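Local coordinates for protein ribokinase (PDB 3RY7) that phosphorylates D-ribose at O-5 in a reaction requiring ATP and magnesium, giving D-ribose 5-phosphate, and is activated by monovalent cations, at residues 10-14 and 68-72; 92-98 and 109-115; 241-245 and 283-287. All blocks are in the same frame, centred on the assembly; numbering follows the deposited sequence.

Interaction 1 of 3, residues 10-14 and 68-72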
ATOM      1  N   SER A  10       0.812   9.747  22.607  1.00 16.02           N
ATOM      2  CA  SER A  10       0.248   8.419  22.767  1.00 17.45           C
ATOM      3  C   SER A  10       0.858   7.373  21.838  1.00 20.35           C
ATOM      4  O   SER A  10       1.257   7.665  20.705  1.00 20.55           O
ATOM      5  CB  SER A  10      -1.249   8.489  22.498  1.00 24.46           C
ATOM      6  OG  SER A  10      -1.487   8.938  21.167  1.00 17.57           O
ATOM      7  N   THR A  11       0.912   6.146  22.329  1.00 22.42           N
ATOM      8  CA  THR A  11       1.157   4.985  21.479  1.00 17.51           C
ATOM      9  C   THR A  11      -0.028   4.053  21.632  1.00 21.69           C
ATOM     10  O   THR A  11      -0.423   3.725  22.760  1.00 20.46           O
ATOM     11  CB  THR A  11       2.445   4.249  21.873  1.00 20.55           C
ATOM     12  OG1 THR A  11       3.569   5.104  21.645  1.00 17.72           O
ATOM     13  CG2 THR A  11       2.613   2.971  21.028  1.00 18.64           C
ATOM     14  N   ASN A  12      -0.620   3.657  20.505  1.00 18.96           N
ATOM     15  CA  ASN A  12      -1.796   2.800  20.513  1.00 19.10           C
ATOM     16  C   ASN A  12      -1.541   1.546  19.693  1.00 23.13           C
ATOM     17  O   ASN A  12      -0.809   1.592  18.708  1.00 19.22           O
ATOM     18  CB  ASN A  12      -3.000   3.518  19.888  1.00 19.19           C
ATOM     19  CG  ASN A  12      -3.657   4.523  20.821  1.00 23.40           C
ATOM     20  OD1 ASN A  12      -3.469   4.483  22.043  1.00 17.14           O
ATOM     21  ND2 ASN A  12      -4.467   5.418  20.243  1.00 20.57           N
ATOM     22  N   VAL A  13      -2.150   0.429  20.079  1.00 21.03           N
ATOM     23  CA  VAL A  13      -2.237  -0.693  19.159  1.00 21.64           C
ATOM     24  C   VAL A  13      -3.624  -0.657  18.523  1.00 18.19           C
ATOM     25  O   VAL A  13      -4.628  -0.826  19.204  1.00 19.51           O
ATOM     26  CB  VAL A  13      -1.946  -2.036  19.847  1.00 25.93           C
ATOM     27  CG1 VAL A  13      -2.147  -3.184  18.868  1.00 21.54           C
ATOM     28  CG2 VAL A  13      -0.526  -2.035  20.425  1.00 22.46           C
ATOM     29  N   ASP A  14      -3.669  -0.384  17.220  1.00 20.92           N
ATOM     30  CA  ASP A  14      -4.932  -0.343  16.488  1.00 23.86           C
ATOM     31  C   ASP A  14      -5.377  -1.749  16.069  1.00 25.76           C
ATOM     32  O   ASP A  14      -4.671  -2.439  15.350  1.00 27.46           O
ATOM     33  CB  ASP A  14      -4.787   0.524  15.236  1.00 23.98           C
ATOM     34  CG  ASP A  14      -4.534   2.000  15.549  1.00 33.84           C
ATOM     35  OD1 ASP A  14      -4.647   2.418  16.728  1.00 26.84           O
ATOM     36  OD2 ASP A  14      -4.230   2.743  14.593  1.00 36.10           O
ATOM     37  N   VAL A  68       2.289  -5.583  24.123  1.00 20.31           N
ATOM     38  CA  VAL A  68       1.501  -5.574  22.892  1.00 22.30           C
ATOM     39  C   VAL A  68       2.004  -4.564  21.862  1.00 29.54           C
ATOM     40  O   VAL A  68       1.695  -4.682  20.684  1.00 29.22           O
ATOM     41  CB  VAL A  68      -0.010  -5.373  23.137  1.00 23.33           C
ATOM     42  CG1 VAL A  68      -0.614  -6.595  23.823  1.00 27.30           C
ATOM     43  CG2 VAL A  68      -0.280  -4.132  23.949  1.00 23.13           C
ATOM     44  N   ALA A  69       2.782  -3.577  22.293  1.00 23.88           N
ATOM     45  CA  ALA A  69       3.335  -2.594  21.356  1.00 25.94           C
ATOM     46  C   ALA A  69       4.817  -2.815  21.080  1.00 30.74           C
ATOM     47  O   ALA A  69       5.485  -1.939  20.539  1.00 27.48           O
ATOM     48  CB  ALA A  69       3.104  -1.185  21.866  1.00 23.23           C
ATOM     49  N   ASP A  70       5.337  -3.981  21.456  1.00 28.43           N
ATOM     50  CA  ASP A  70       6.748  -4.266  21.238  1.00 25.40           C
ATOM     51  C   ASP A  70       7.112  -4.156  19.755  1.00 28.67           C
ATOM     52  O   ASP A  70       8.248  -3.816  19.413  1.00 33.61           O
ATOM     53  CB  ASP A  70       7.132  -5.652  21.773  1.00 32.07           C
ATOM     54  CG  ASP A  70       7.275  -5.685  23.294  1.00 36.27           C
ATOM     55  OD1 ASP A  70       7.122  -4.636  23.961  1.00 30.14           O
ATOM     56  OD2 ASP A  70       7.554  -6.778  23.828  1.00 42.60           O
ATOM     57  N   PHE A  71       6.165  -4.446  18.867  1.00 24.62           N
ATOM     58  CA  PHE A  71       6.489  -4.362  17.450  1.00 28.50           C
ATOM     59  C   PHE A  71       6.619  -2.907  17.033  1.00 30.55           C
ATOM     60  O   PHE A  71       7.420  -2.570  16.159  1.00 30.14           O
ATOM     61  CB  PHE A  71       5.486  -5.114  16.574  1.00 26.37           C
ATOM     62  CG  PHE A  71       4.138  -4.465  16.481  1.00 29.57           C
ATOM     63  CD1 PHE A  71       3.156  -4.734  17.423  1.00 28.76           C
ATOM     64  CD2 PHE A  71       3.840  -3.613  15.430  1.00 28.62           C
ATOM     65  CE1 PHE A  71       1.904  -4.152  17.332  1.00 27.25           C
ATOM     66  CE2 PHE A  71       2.594  -3.027  15.330  1.00 29.77           C
ATOM     67  CZ  PHE A  71       1.621  -3.292  16.284  1.00 25.79           C
ATOM     68  N   ILE A  72       5.842  -2.046  17.678  1.00 29.05           N
ATOM     69  CA  ILE A  72       5.951  -0.613  17.452  1.00 26.25           C
ATOM     70  C   ILE A  72       7.303  -0.096  17.916  1.00 26.47           C
ATOM     71  O   ILE A  72       7.942   0.669  17.223  1.00 30.17           O
ATOM     72  CB  ILE A  72       4.825   0.161  18.167  1.00 27.83           C
ATOM     73  CG1 ILE A  72       3.461  -0.447  17.820  1.00 23.41           C
ATOM     74  CG2 ILE A  72       4.894   1.644  17.807  1.00 21.91           C
ATOM     75  CD1 ILE A  72       2.269   0.200  18.566  1.00 19.89           C
TER
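Thr11 OG1 is hydrogen-bonded to Thr61 OG1, and the methyl on the same carbon meets Ile72 across the contact; the backbone N of Thr11 bonds to Asn116 OD1. The torsion that sets OG1 beside the backbone N (chi1 -65°) puts CG2 anti to that N and sends it tip to tip against Ile72 CD1, 3.7 Å away. Ile72 stretches its chain fully (chi2 176°), and CD1 also reaches the backbone carbonyl of the strand, lying 3.4 Å from Asn12 O. Val13 makes the most contacts. Its CG2 comes within 4.0 Å of Ile72 CD1, also touches Ala69 CB, and lies 3.5 Å from Val68 O; Val68 CG2 borders the same methyl, 4.1 Å from Val13 CG2. The other branch of Val13, CG1, meets the edge of the Phe71 ring, 4.4 Å from Phe71 CE1. One face of that ring carries Ile72 CG1, offset toward the rim. Ala69 is the N-cap residue of helix 70-78, and this first part of the helix sits against the start of strand 12-18. Gln292 of the second subunit also packs on Ile72. Asn12, Val13 and Asp14 belong to the assigned ribose-binding residues. No hydrogen bond crosses between the two segments, so the Thr11 and Val13 side of the strand is fitted to the helix start by apolar packing, while the polar groups of Thr11 bond to other parts of the fold.

Interaction 2 of 3, residues 92-98 and 109-115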
ATOM      1  N   ALA A  92      -1.824  -0.001  33.822  1.00 22.81           N
ATOM      2  CA  ALA A  92      -2.828  -0.086  32.769  1.00 25.30           C
ATOM      3  C   ALA A  92      -2.233  -0.843  31.597  1.00 20.96           C
ATOM      4  O   ALA A  92      -1.015  -0.903  31.441  1.00 22.27           O
ATOM      5  CB  ALA A  92      -3.287   1.322  32.326  1.00 21.90           C
ATOM      6  N   LYS A  93      -3.098  -1.431  30.781  1.00 22.23           N
ATOM      7  CA  LYS A  93      -2.654  -2.056  29.565  1.00 20.87           C
ATOM      8  C   LYS A  93      -2.284  -0.967  28.558  1.00 17.50           C
ATOM      9  O   LYS A  93      -2.668   0.192  28.711  1.00 17.29           O
ATOM     10  CB  LYS A  93      -3.750  -2.971  29.045  1.00 27.72           C
ATOM     11  CG  LYS A  93      -4.093  -4.094  30.019  1.00 28.68           C
ATOM     12  CD  LYS A  93      -5.316  -4.852  29.548  1.00 34.84           C
ATOM     13  CE  LYS A  93      -6.489  -3.896  29.319  1.00 38.46           C
ATOM     14  NZ  LYS A  93      -7.324  -3.686  30.550  1.00 38.25           N
ATOM     15  N   THR A  94      -1.503  -1.326  27.555  1.00 18.26           N
ATOM     16  CA  THR A  94      -1.164  -0.378  26.510  1.00 19.95           C
ATOM     17  C   THR A  94      -2.422   0.194  25.869  1.00 21.42           C
ATOM     18  O   THR A  94      -3.433  -0.498  25.730  1.00 20.53           O
ATOM     19  CB  THR A  94      -0.285  -1.027  25.456  1.00 22.38           C
ATOM     20  OG1 THR A  94       0.888  -1.519  26.109  1.00 21.87           O
ATOM     21  CG2 THR A  94       0.102  -0.011  24.370  1.00 18.85           C
ATOM     22  N   GLY A  95      -2.372   1.475  25.520  1.00 22.97           N
ATOM     23  CA  GLY A  95      -3.493   2.124  24.856  1.00 21.85           C
ATOM     24  C   GLY A  95      -3.841   1.383  23.572  1.00 19.34           C
ATOM     25  O   GLY A  95      -2.956   0.843  22.912  1.00 18.25           O
ATOM     26  N   GLN A  96      -5.125   1.366  23.225  1.00 17.09           N
ATOM     27  CA  GLN A  96      -5.600   0.622  22.060  1.00 21.53           C
ATOM     28  C   GLN A  96      -6.766   1.309  21.353  1.00 26.49           C
ATOM     29  O   GLN A  96      -7.575   2.012  21.978  1.00 27.07           O
ATOM     30  CB  GLN A  96      -6.035  -0.785  22.475  1.00 16.03           C
ATOM     31  CG  GLN A  96      -4.897  -1.615  22.976  1.00 18.67           C
ATOM     32  CD  GLN A  96      -5.369  -2.821  23.750  1.00 25.30           C
ATOM     33  OE1 GLN A  96      -6.135  -3.630  23.235  1.00 25.52           O
ATOM     34  NE2 GLN A  96      -4.902  -2.957  24.989  1.00 24.08           N
ATOM     35  N   ALA A  97      -6.856   1.091  20.046  1.00 19.83           N
ATOM     36  CA  ALA A  97      -8.021   1.531  19.298  1.00 25.15           C
ATOM     37  C   ALA A  97      -8.666   0.336  18.598  1.00 24.59           C
ATOM     38  O   ALA A  97      -7.981  -0.530  18.033  1.00 24.83           O
ATOM     39  CB  ALA A  97      -7.638   2.613  18.289  1.00 24.60           C
ATOM     40  N   PHE A  98      -9.987   0.305  18.638  1.00 25.77           N
ATOM     41  CA  PHE A  98     -10.749  -0.763  18.016  1.00 28.81           C
ATOM     42  C   PHE A  98     -11.551  -0.166  16.867  1.00 35.64           C
ATOM     43  O   PHE A  98     -12.502   0.601  17.070  1.00 33.83           O
ATOM     44  CB  PHE A  98     -11.618  -1.430  19.070  1.00 25.60           C
ATOM     45  CG  PHE A  98     -10.855  -1.771  20.333  1.00 28.72           C
ATOM     46  CD1 PHE A  98     -10.890  -0.932  21.435  1.00 25.60           C
ATOM     47  CD2 PHE A  98     -10.060  -2.922  20.394  1.00 33.44           C
ATOM     48  CE1 PHE A  98     -10.175  -1.240  22.598  1.00 28.43           C
ATOM     49  CE2 PHE A  98      -9.333  -3.238  21.552  1.00 28.72           C
ATOM     50  CZ  PHE A  98      -9.396  -2.393  22.653  1.00 24.91           C
ATOM     51  N   ILE A 109     -14.429   4.077  15.113  1.00 47.98           N
ATOM     52  CA  ILE A 109     -13.331   3.876  16.065  1.00 39.76           C
ATOM     53  C   ILE A 109     -13.698   4.073  17.536  1.00 37.19           C
ATOM     54  O   ILE A 109     -14.376   5.034  17.890  1.00 39.92           O
ATOM     55  CB  ILE A 109     -12.141   4.791  15.739  1.00 38.72           C
ATOM     56  CG1 ILE A 109     -11.643   4.528  14.323  1.00 38.53           C
ATOM     57  CG2 ILE A 109     -11.024   4.569  16.742  1.00 37.14           C
ATOM     58  CD1 ILE A 109     -12.028   5.579  13.327  1.00 43.64           C
ATOM     59  N   TYR A 110     -13.262   3.146  18.385  1.00 36.40           N
ATOM     60  CA  TYR A 110     -13.256   3.362  19.832  1.00 33.28           C
ATOM     61  C   TYR A 110     -11.817   3.424  20.341  1.00 34.55           C
ATOM     62  O   TYR A 110     -10.966   2.638  19.910  1.00 33.42           O
ATOM     63  CB  TYR A 110     -13.978   2.250  20.570  1.00 29.47           C
ATOM     64  CG  TYR A 110     -15.404   2.058  20.175  1.00 40.88           C
ATOM     65  CD1 TYR A 110     -15.746   1.190  19.151  1.00 41.98           C
ATOM     66  CD2 TYR A 110     -16.422   2.714  20.849  1.00 41.32           C
ATOM     67  CE1 TYR A 110     -17.072   0.984  18.805  1.00 46.18           C
ATOM     68  CE2 TYR A 110     -17.743   2.526  20.510  1.00 45.60           C
ATOM     69  CZ  TYR A 110     -18.068   1.660  19.484  1.00 47.85           C
ATOM     70  OH  TYR A 110     -19.388   1.464  19.140  1.00 51.05           O
ATOM     71  N   VAL A 111     -11.548   4.350  21.260  1.00 33.01           N
ATOM     72  CA  VAL A 111     -10.196   4.538  21.777  1.00 31.02           C
ATOM     73  C   VAL A 111     -10.133   4.254  23.281  1.00 30.54           C
ATOM     74  O   VAL A 111     -10.912   4.784  24.068  1.00 31.38           O
ATOM     75  CB  VAL A 111      -9.646   5.949  21.478  1.00 35.38           C
ATOM     76  CG1 VAL A 111      -8.302   6.150  22.174  1.00 27.33           C
ATOM     77  CG2 VAL A 111      -9.512   6.164  19.972  1.00 28.42           C
ATOM     78  N   TYR A 112      -9.217   3.374  23.652  1.00 26.61           N
ATOM     79  CA  TYR A 112      -8.964   3.062  25.046  1.00 26.13           C
ATOM     80  C   TYR A 112      -7.683   3.771  25.421  1.00 21.18           C
ATOM     81  O   TYR A 112      -6.631   3.532  24.810  1.00 21.24           O
ATOM     82  CB  TYR A 112      -8.821   1.553  25.227  1.00 20.22           C
ATOM     83  CG  TYR A 112      -8.190   1.115  26.533  1.00 22.95           C
ATOM     84  CD1 TYR A 112      -8.826   1.337  27.757  1.00 21.87           C
ATOM     85  CD2 TYR A 112      -6.966   0.462  26.535  1.00 18.55           C
ATOM     86  CE1 TYR A 112      -8.231   0.918  28.947  1.00 21.41           C
ATOM     87  CE2 TYR A 112      -6.381   0.037  27.695  1.00 17.91           C
ATOM     88  CZ  TYR A 112      -7.002   0.261  28.895  1.00 21.13           C
ATOM     89  OH  TYR A 112      -6.377  -0.178  30.037  1.00 27.69           O
ATOM     90  N   GLY A 113      -7.787   4.680  26.396  1.00 26.98           N
ATOM     91  CA  GLY A 113      -6.645   5.472  26.821  1.00 22.69           C
ATOM     92  C   GLY A 113      -5.508   4.625  27.356  1.00 17.51           C
ATOM     93  O   GLY A 113      -4.352   4.811  26.965  1.00 17.30           O
ATOM     94  N   GLY A 114      -5.837   3.694  28.248  1.00 21.78           N
ATOM     95  CA  GLY A 114      -4.843   2.801  28.825  1.00 18.71           C
ATOM     96  C   GLY A 114      -3.653   3.542  29.402  1.00 17.81           C
ATOM     97  O   GLY A 114      -3.819   4.607  29.996  1.00 20.89           O
ATOM     98  N   ALA A 115      -2.462   2.981  29.217  1.00 15.98           N
ATOM     99  CA  ALA A 115      -1.218   3.555  29.755  1.00 19.10           C
ATOM    100  C   ALA A 115      -0.998   5.020  29.362  1.00 21.11           C
ATOM    101  O   ALA A 115      -0.431   5.781  30.144  1.00 22.12           O
ATOM    102  CB  ALA A 115      -0.011   2.714  29.333  1.00 17.26           C
TER
HETATM  103  O   HOH W   1      -5.826  -1.942  32.665  1.00 43.94           O
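Gln96 and Tyr112 form one hydrogen-bonded pair of an antiparallel ladder and Phe98 and Tyr110 the next, with Ala97 and Val111 the non-hydrogen-bonded pair between them. Tyr112 N reaches Gln96 O at 2.7 Å, and Phe98 N meets Tyr110 O at 2.8 Å; both pairs are closed by the reverse bonds. Beyond the ladder the chains stay joined through Ala115 N, which donates to Lys93 O at 2.8 Å. Gly114 has a positive phi, and its N lies 3.5 Å above the plane of the Tyr112 ring, over its centre. The two strands form an antiparallel hairpin (167° between the axes of 95-98 and 109-112), with strand 107-112 at the edge of the four-stranded sheet that in ribokinases serves as the lid over the sugar site.

Among side-chain polar contacts, Thr94 O is approached twice: Gln96 NE2 donates to it at 3.0 Å, in the plane of its amide, and the edge of the Tyr112 ring lies alongside, Tyr112 CE2 being 3.6 Å from Thr94 O. Lys93, bent at chi3 and chi4, crosses the tyrosine at about a right angle. A water accepts from Lys93 NZ and lies 3.2 Å from Tyr112 OH, joining the two ends.

Apolar contacts occur on both faces. Phe98 and Tyr112 lie side by side and point the same way, Phe98 CE1 being 4.1 Å from Tyr112 CB. Opposite them, Ala97 CB touches the CG2 methyls of Ile109 and Val111, on the face where it also packs on Asp14 of the substrate site.

Interaction 3 of 3, residues 241-245 and 283-287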
ATOM      1  N   ALA A 241      -4.028  22.624  -0.363  1.00 44.79           N
ATOM      2  CA  ALA A 241      -3.541  21.271  -0.118  1.00 52.20           C
ATOM      3  C   ALA A 241      -3.214  20.528  -1.417  1.00 55.13           C
ATOM      4  O   ALA A 241      -3.463  21.025  -2.517  1.00 54.70           O
ATOM      5  CB  ALA A 241      -4.575  20.486   0.697  1.00 49.57           C
ATOM      6  N   TYR A 242      -2.653  19.334  -1.278  1.00 54.46           N
ATOM      7  CA  TYR A 242      -2.442  18.451  -2.415  1.00 54.23           C
ATOM      8  C   TYR A 242      -3.547  17.394  -2.448  1.00 58.03           C
ATOM      9  O   TYR A 242      -4.745  17.715  -2.406  1.00 60.87           O
ATOM     10  CB  TYR A 242      -1.077  17.780  -2.314  1.00 50.75           C
ATOM     11  CG  TYR A 242       0.094  18.738  -2.342  1.00 49.25           C
ATOM     12  CD1 TYR A 242       1.152  18.533  -3.212  1.00 54.63           C
ATOM     13  CD2 TYR A 242       0.141  19.851  -1.506  1.00 51.12           C
ATOM     14  CE1 TYR A 242       2.229  19.398  -3.252  1.00 60.71           C
ATOM     15  CE2 TYR A 242       1.220  20.731  -1.538  1.00 46.86           C
ATOM     16  CZ  TYR A 242       2.260  20.494  -2.416  1.00 57.48           C
ATOM     17  OH  TYR A 242       3.341  21.342  -2.483  1.00 54.90           O
ATOM     18  N   LYS A 243      -3.149  16.138  -2.465  1.00 65.30           N
ATOM     19  CA  LYS A 243      -4.137  15.087  -2.393  1.00 59.91           C
ATOM     20  C   LYS A 243      -4.508  14.844  -0.962  1.00 55.26           C
ATOM     21  O   LYS A 243      -3.682  14.590  -0.117  1.00 48.34           O
ATOM     22  CB  LYS A 243      -3.690  13.799  -3.049  1.00 56.03           C
ATOM     23  CG  LYS A 243      -4.892  12.949  -3.479  0.95 59.32           C
ATOM     24  CD  LYS A 243      -4.540  11.636  -4.158  0.46 57.96           C
ATOM     25  CE  LYS A 243      -5.685  10.624  -3.995  0.95 63.77           C
ATOM     26  NZ  LYS A 243      -5.486   9.356  -4.746  1.00 68.51           N
ATOM     27  N   VAL A 244      -5.788  14.939  -0.709  1.00 46.95           N
ATOM     28  CA  VAL A 244      -6.300  14.756   0.644  1.00 53.51           C
ATOM     29  C   VAL A 244      -7.671  14.085   0.662  1.00 55.67           C
ATOM     30  O   VAL A 244      -8.603  14.546  -0.001  1.00 61.02           O
ATOM     31  CB  VAL A 244      -6.377  16.108   1.395  1.00 52.48           C
ATOM     32  CG1 VAL A 244      -7.404  16.045   2.514  1.00 52.64           C
ATOM     33  CG2 VAL A 244      -5.008  16.497   1.926  1.00 47.41           C
ATOM     34  N   ASN A 245      -7.794  12.995   1.417  1.00 51.86           N
ATOM     35  CA  ASN A 245      -9.095  12.360   1.596  1.00 55.17           C
ATOM     36  C   ASN A 245      -9.969  13.196   2.527  1.00 60.79           C
ATOM     37  O   ASN A 245      -9.461  13.923   3.384  1.00 55.83           O
ATOM     38  CB  ASN A 245      -8.952  10.935   2.140  1.00 57.36           C
ATOM     39  CG  ASN A 245      -8.368   9.972   1.121  0.42 60.27           C
ATOM     40  OD1 ASN A 245      -8.519  10.157  -0.090  0.94 65.80           O
ATOM     41  ND2 ASN A 245      -7.702   8.929   1.611  1.00 59.19           N
ATOM     42  N   SER A 283       0.306  14.175   1.588  1.00 33.00           N
ATOM     43  CA  SER A 283      -0.364  13.691   0.372  1.00 43.32           C
ATOM     44  C   SER A 283       0.139  12.297  -0.028  1.00 32.17           C
ATOM     45  O   SER A 283      -0.643  11.454  -0.453  1.00 40.91           O
ATOM     46  CB  SER A 283      -0.189  14.675  -0.784  1.00 38.59           C
ATOM     47  OG  SER A 283       1.148  14.645  -1.259  1.00 38.19           O
ATOM     48  N   LEU A 284       1.442  12.076   0.145  1.00 34.96           N
ATOM     49  CA  LEU A 284       2.097  10.787  -0.061  1.00 34.08           C
ATOM     50  C   LEU A 284       1.427   9.637   0.689  1.00 47.37           C
ATOM     51  O   LEU A 284       1.689   8.453   0.439  1.00 52.05           O
ATOM     52  CB  LEU A 284       3.542  10.891   0.402  1.00 27.81           C
ATOM     53  CG  LEU A 284       4.421  11.668  -0.574  1.00 44.35           C
ATOM     54  CD1 LEU A 284       5.877  11.615  -0.148  1.00 40.59           C
ATOM     55  CD2 LEU A 284       4.240  11.096  -1.985  1.00 39.20           C
ATOM     56  N   THR A 285       0.583   9.960   1.664  1.00 38.93           N
ATOM     57  CA  THR A 285      -0.039   8.931   2.458  1.00 37.67           C
ATOM     58  C   THR A 285      -1.293   8.417   1.839  1.00 37.07           C
ATOM     59  O   THR A 285      -1.708   7.355   2.143  1.00 34.22           O
ATOM     60  CB  THR A 285      -0.354   9.290   3.980  1.00 37.17           C
ATOM     61  OG1 THR A 285      -1.480  10.148   4.089  1.00 33.57           O
ATOM     62  CG2 THR A 285       0.819   9.819   4.724  1.00 29.43           C
ATOM     63  N   VAL A 286      -1.912   9.197   0.990  1.00 37.28           N
ATOM     64  CA  VAL A 286      -3.119   8.731   0.330  1.00 39.71           C
ATOM     65  C   VAL A 286      -2.806   8.312  -1.110  1.00 46.43           C
ATOM     66  O   VAL A 286      -3.714   8.097  -1.922  1.00 49.08           O
ATOM     67  CB  VAL A 286      -4.204   9.824   0.321  1.00 41.97           C
ATOM     68  CG1 VAL A 286      -4.663  10.127   1.741  1.00 43.27           C
ATOM     69  CG2 VAL A 286      -3.682  11.084  -0.346  1.00 44.44           C
ATOM     70  N   GLN A 287      -1.516   8.191  -1.409  1.00 35.10           N
ATOM     71  CA  GLN A 287      -1.039   7.904  -2.756  1.00 47.79           C
ATOM     72  C   GLN A 287      -0.997   6.406  -3.096  1.00 55.72           C
ATOM     73  O   GLN A 287      -0.416   5.611  -2.357  1.00 52.36           O
ATOM     74  CB  GLN A 287       0.336   8.542  -2.949  1.00 51.91           C
ATOM     75  CG  GLN A 287       1.290   7.749  -3.825  1.00 61.12           C
ATOM     76  CD  GLN A 287       2.306   8.642  -4.528  1.00 69.02           C
ATOM     77  OE1 GLN A 287       3.521   8.475  -4.365  1.00 75.99           O
ATOM     78  NE2 GLN A 287       1.810   9.598  -5.320  1.00 70.35           N
TER
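The chain turns back at residues 283-286 in a type I beta turn, closed by Val286 N on Ser283 O at 3.0 Å, and segment 241-245 runs past it without a hydrogen bond between them, its nearest backbone link being a CA-H...O contact from Ser283 CA to Lys243 O at 3.5 Å. Val286 carries most of the side-chain packing. With CG1 beside the backbone N (chi1 -66°), Val286 CG2 falls between N and the carbonyl carbon and points at the lysine, 3.5 Å from Lys243 O and 3.8 Å from Lys243 CB. The aliphatic chain of Lys243, extended beyond CG, crosses this methyl at a slant, and its NZ goes on to a salt bridge with Glu33 of the second subunit. Asn245 and Val286 approach each other from opposite directions, Asn245 ND2 lying 3.3 Å from Val286 CG1. At the far end, Tyr242 CB lies 3.6 Å from Ser283 CB. Tyr242 OH bonds to Asp276 OD2 of helix 271-283, and Ser283 OG to Lys280 O of its own helix. Thr285 OG1, in the turn, bonds to Thr250 OG1 and Ser282 O outside it. Thr250, which Val286 approaches closely, and Thr285 are both assigned to potassium binding, so this packing lies beside what is probably the monovalent-cation site of ribokinases.

From the N terminus the three contacts come in series, none nesting or crossing. Interaction 1 closes a loop of 53 residues, bringing the start of helix 70-78 back to strand 12-18. Interaction 2 closes only a short hairpin of ten intervening residues. The two touch: strands 12-18 and 95-101 are neighbours in the four-stranded sheet, with Val13 probably bonded through its backbone to Gly95 and Ala97, and Val68 packed on Thr94. Interaction 3, its nearest atoms about 13 Å from either of them, closes a loop of 37 residues holding helix 252-263 and most of helix 271-283, and ties the loop after strand 236-239 to the end of the latter.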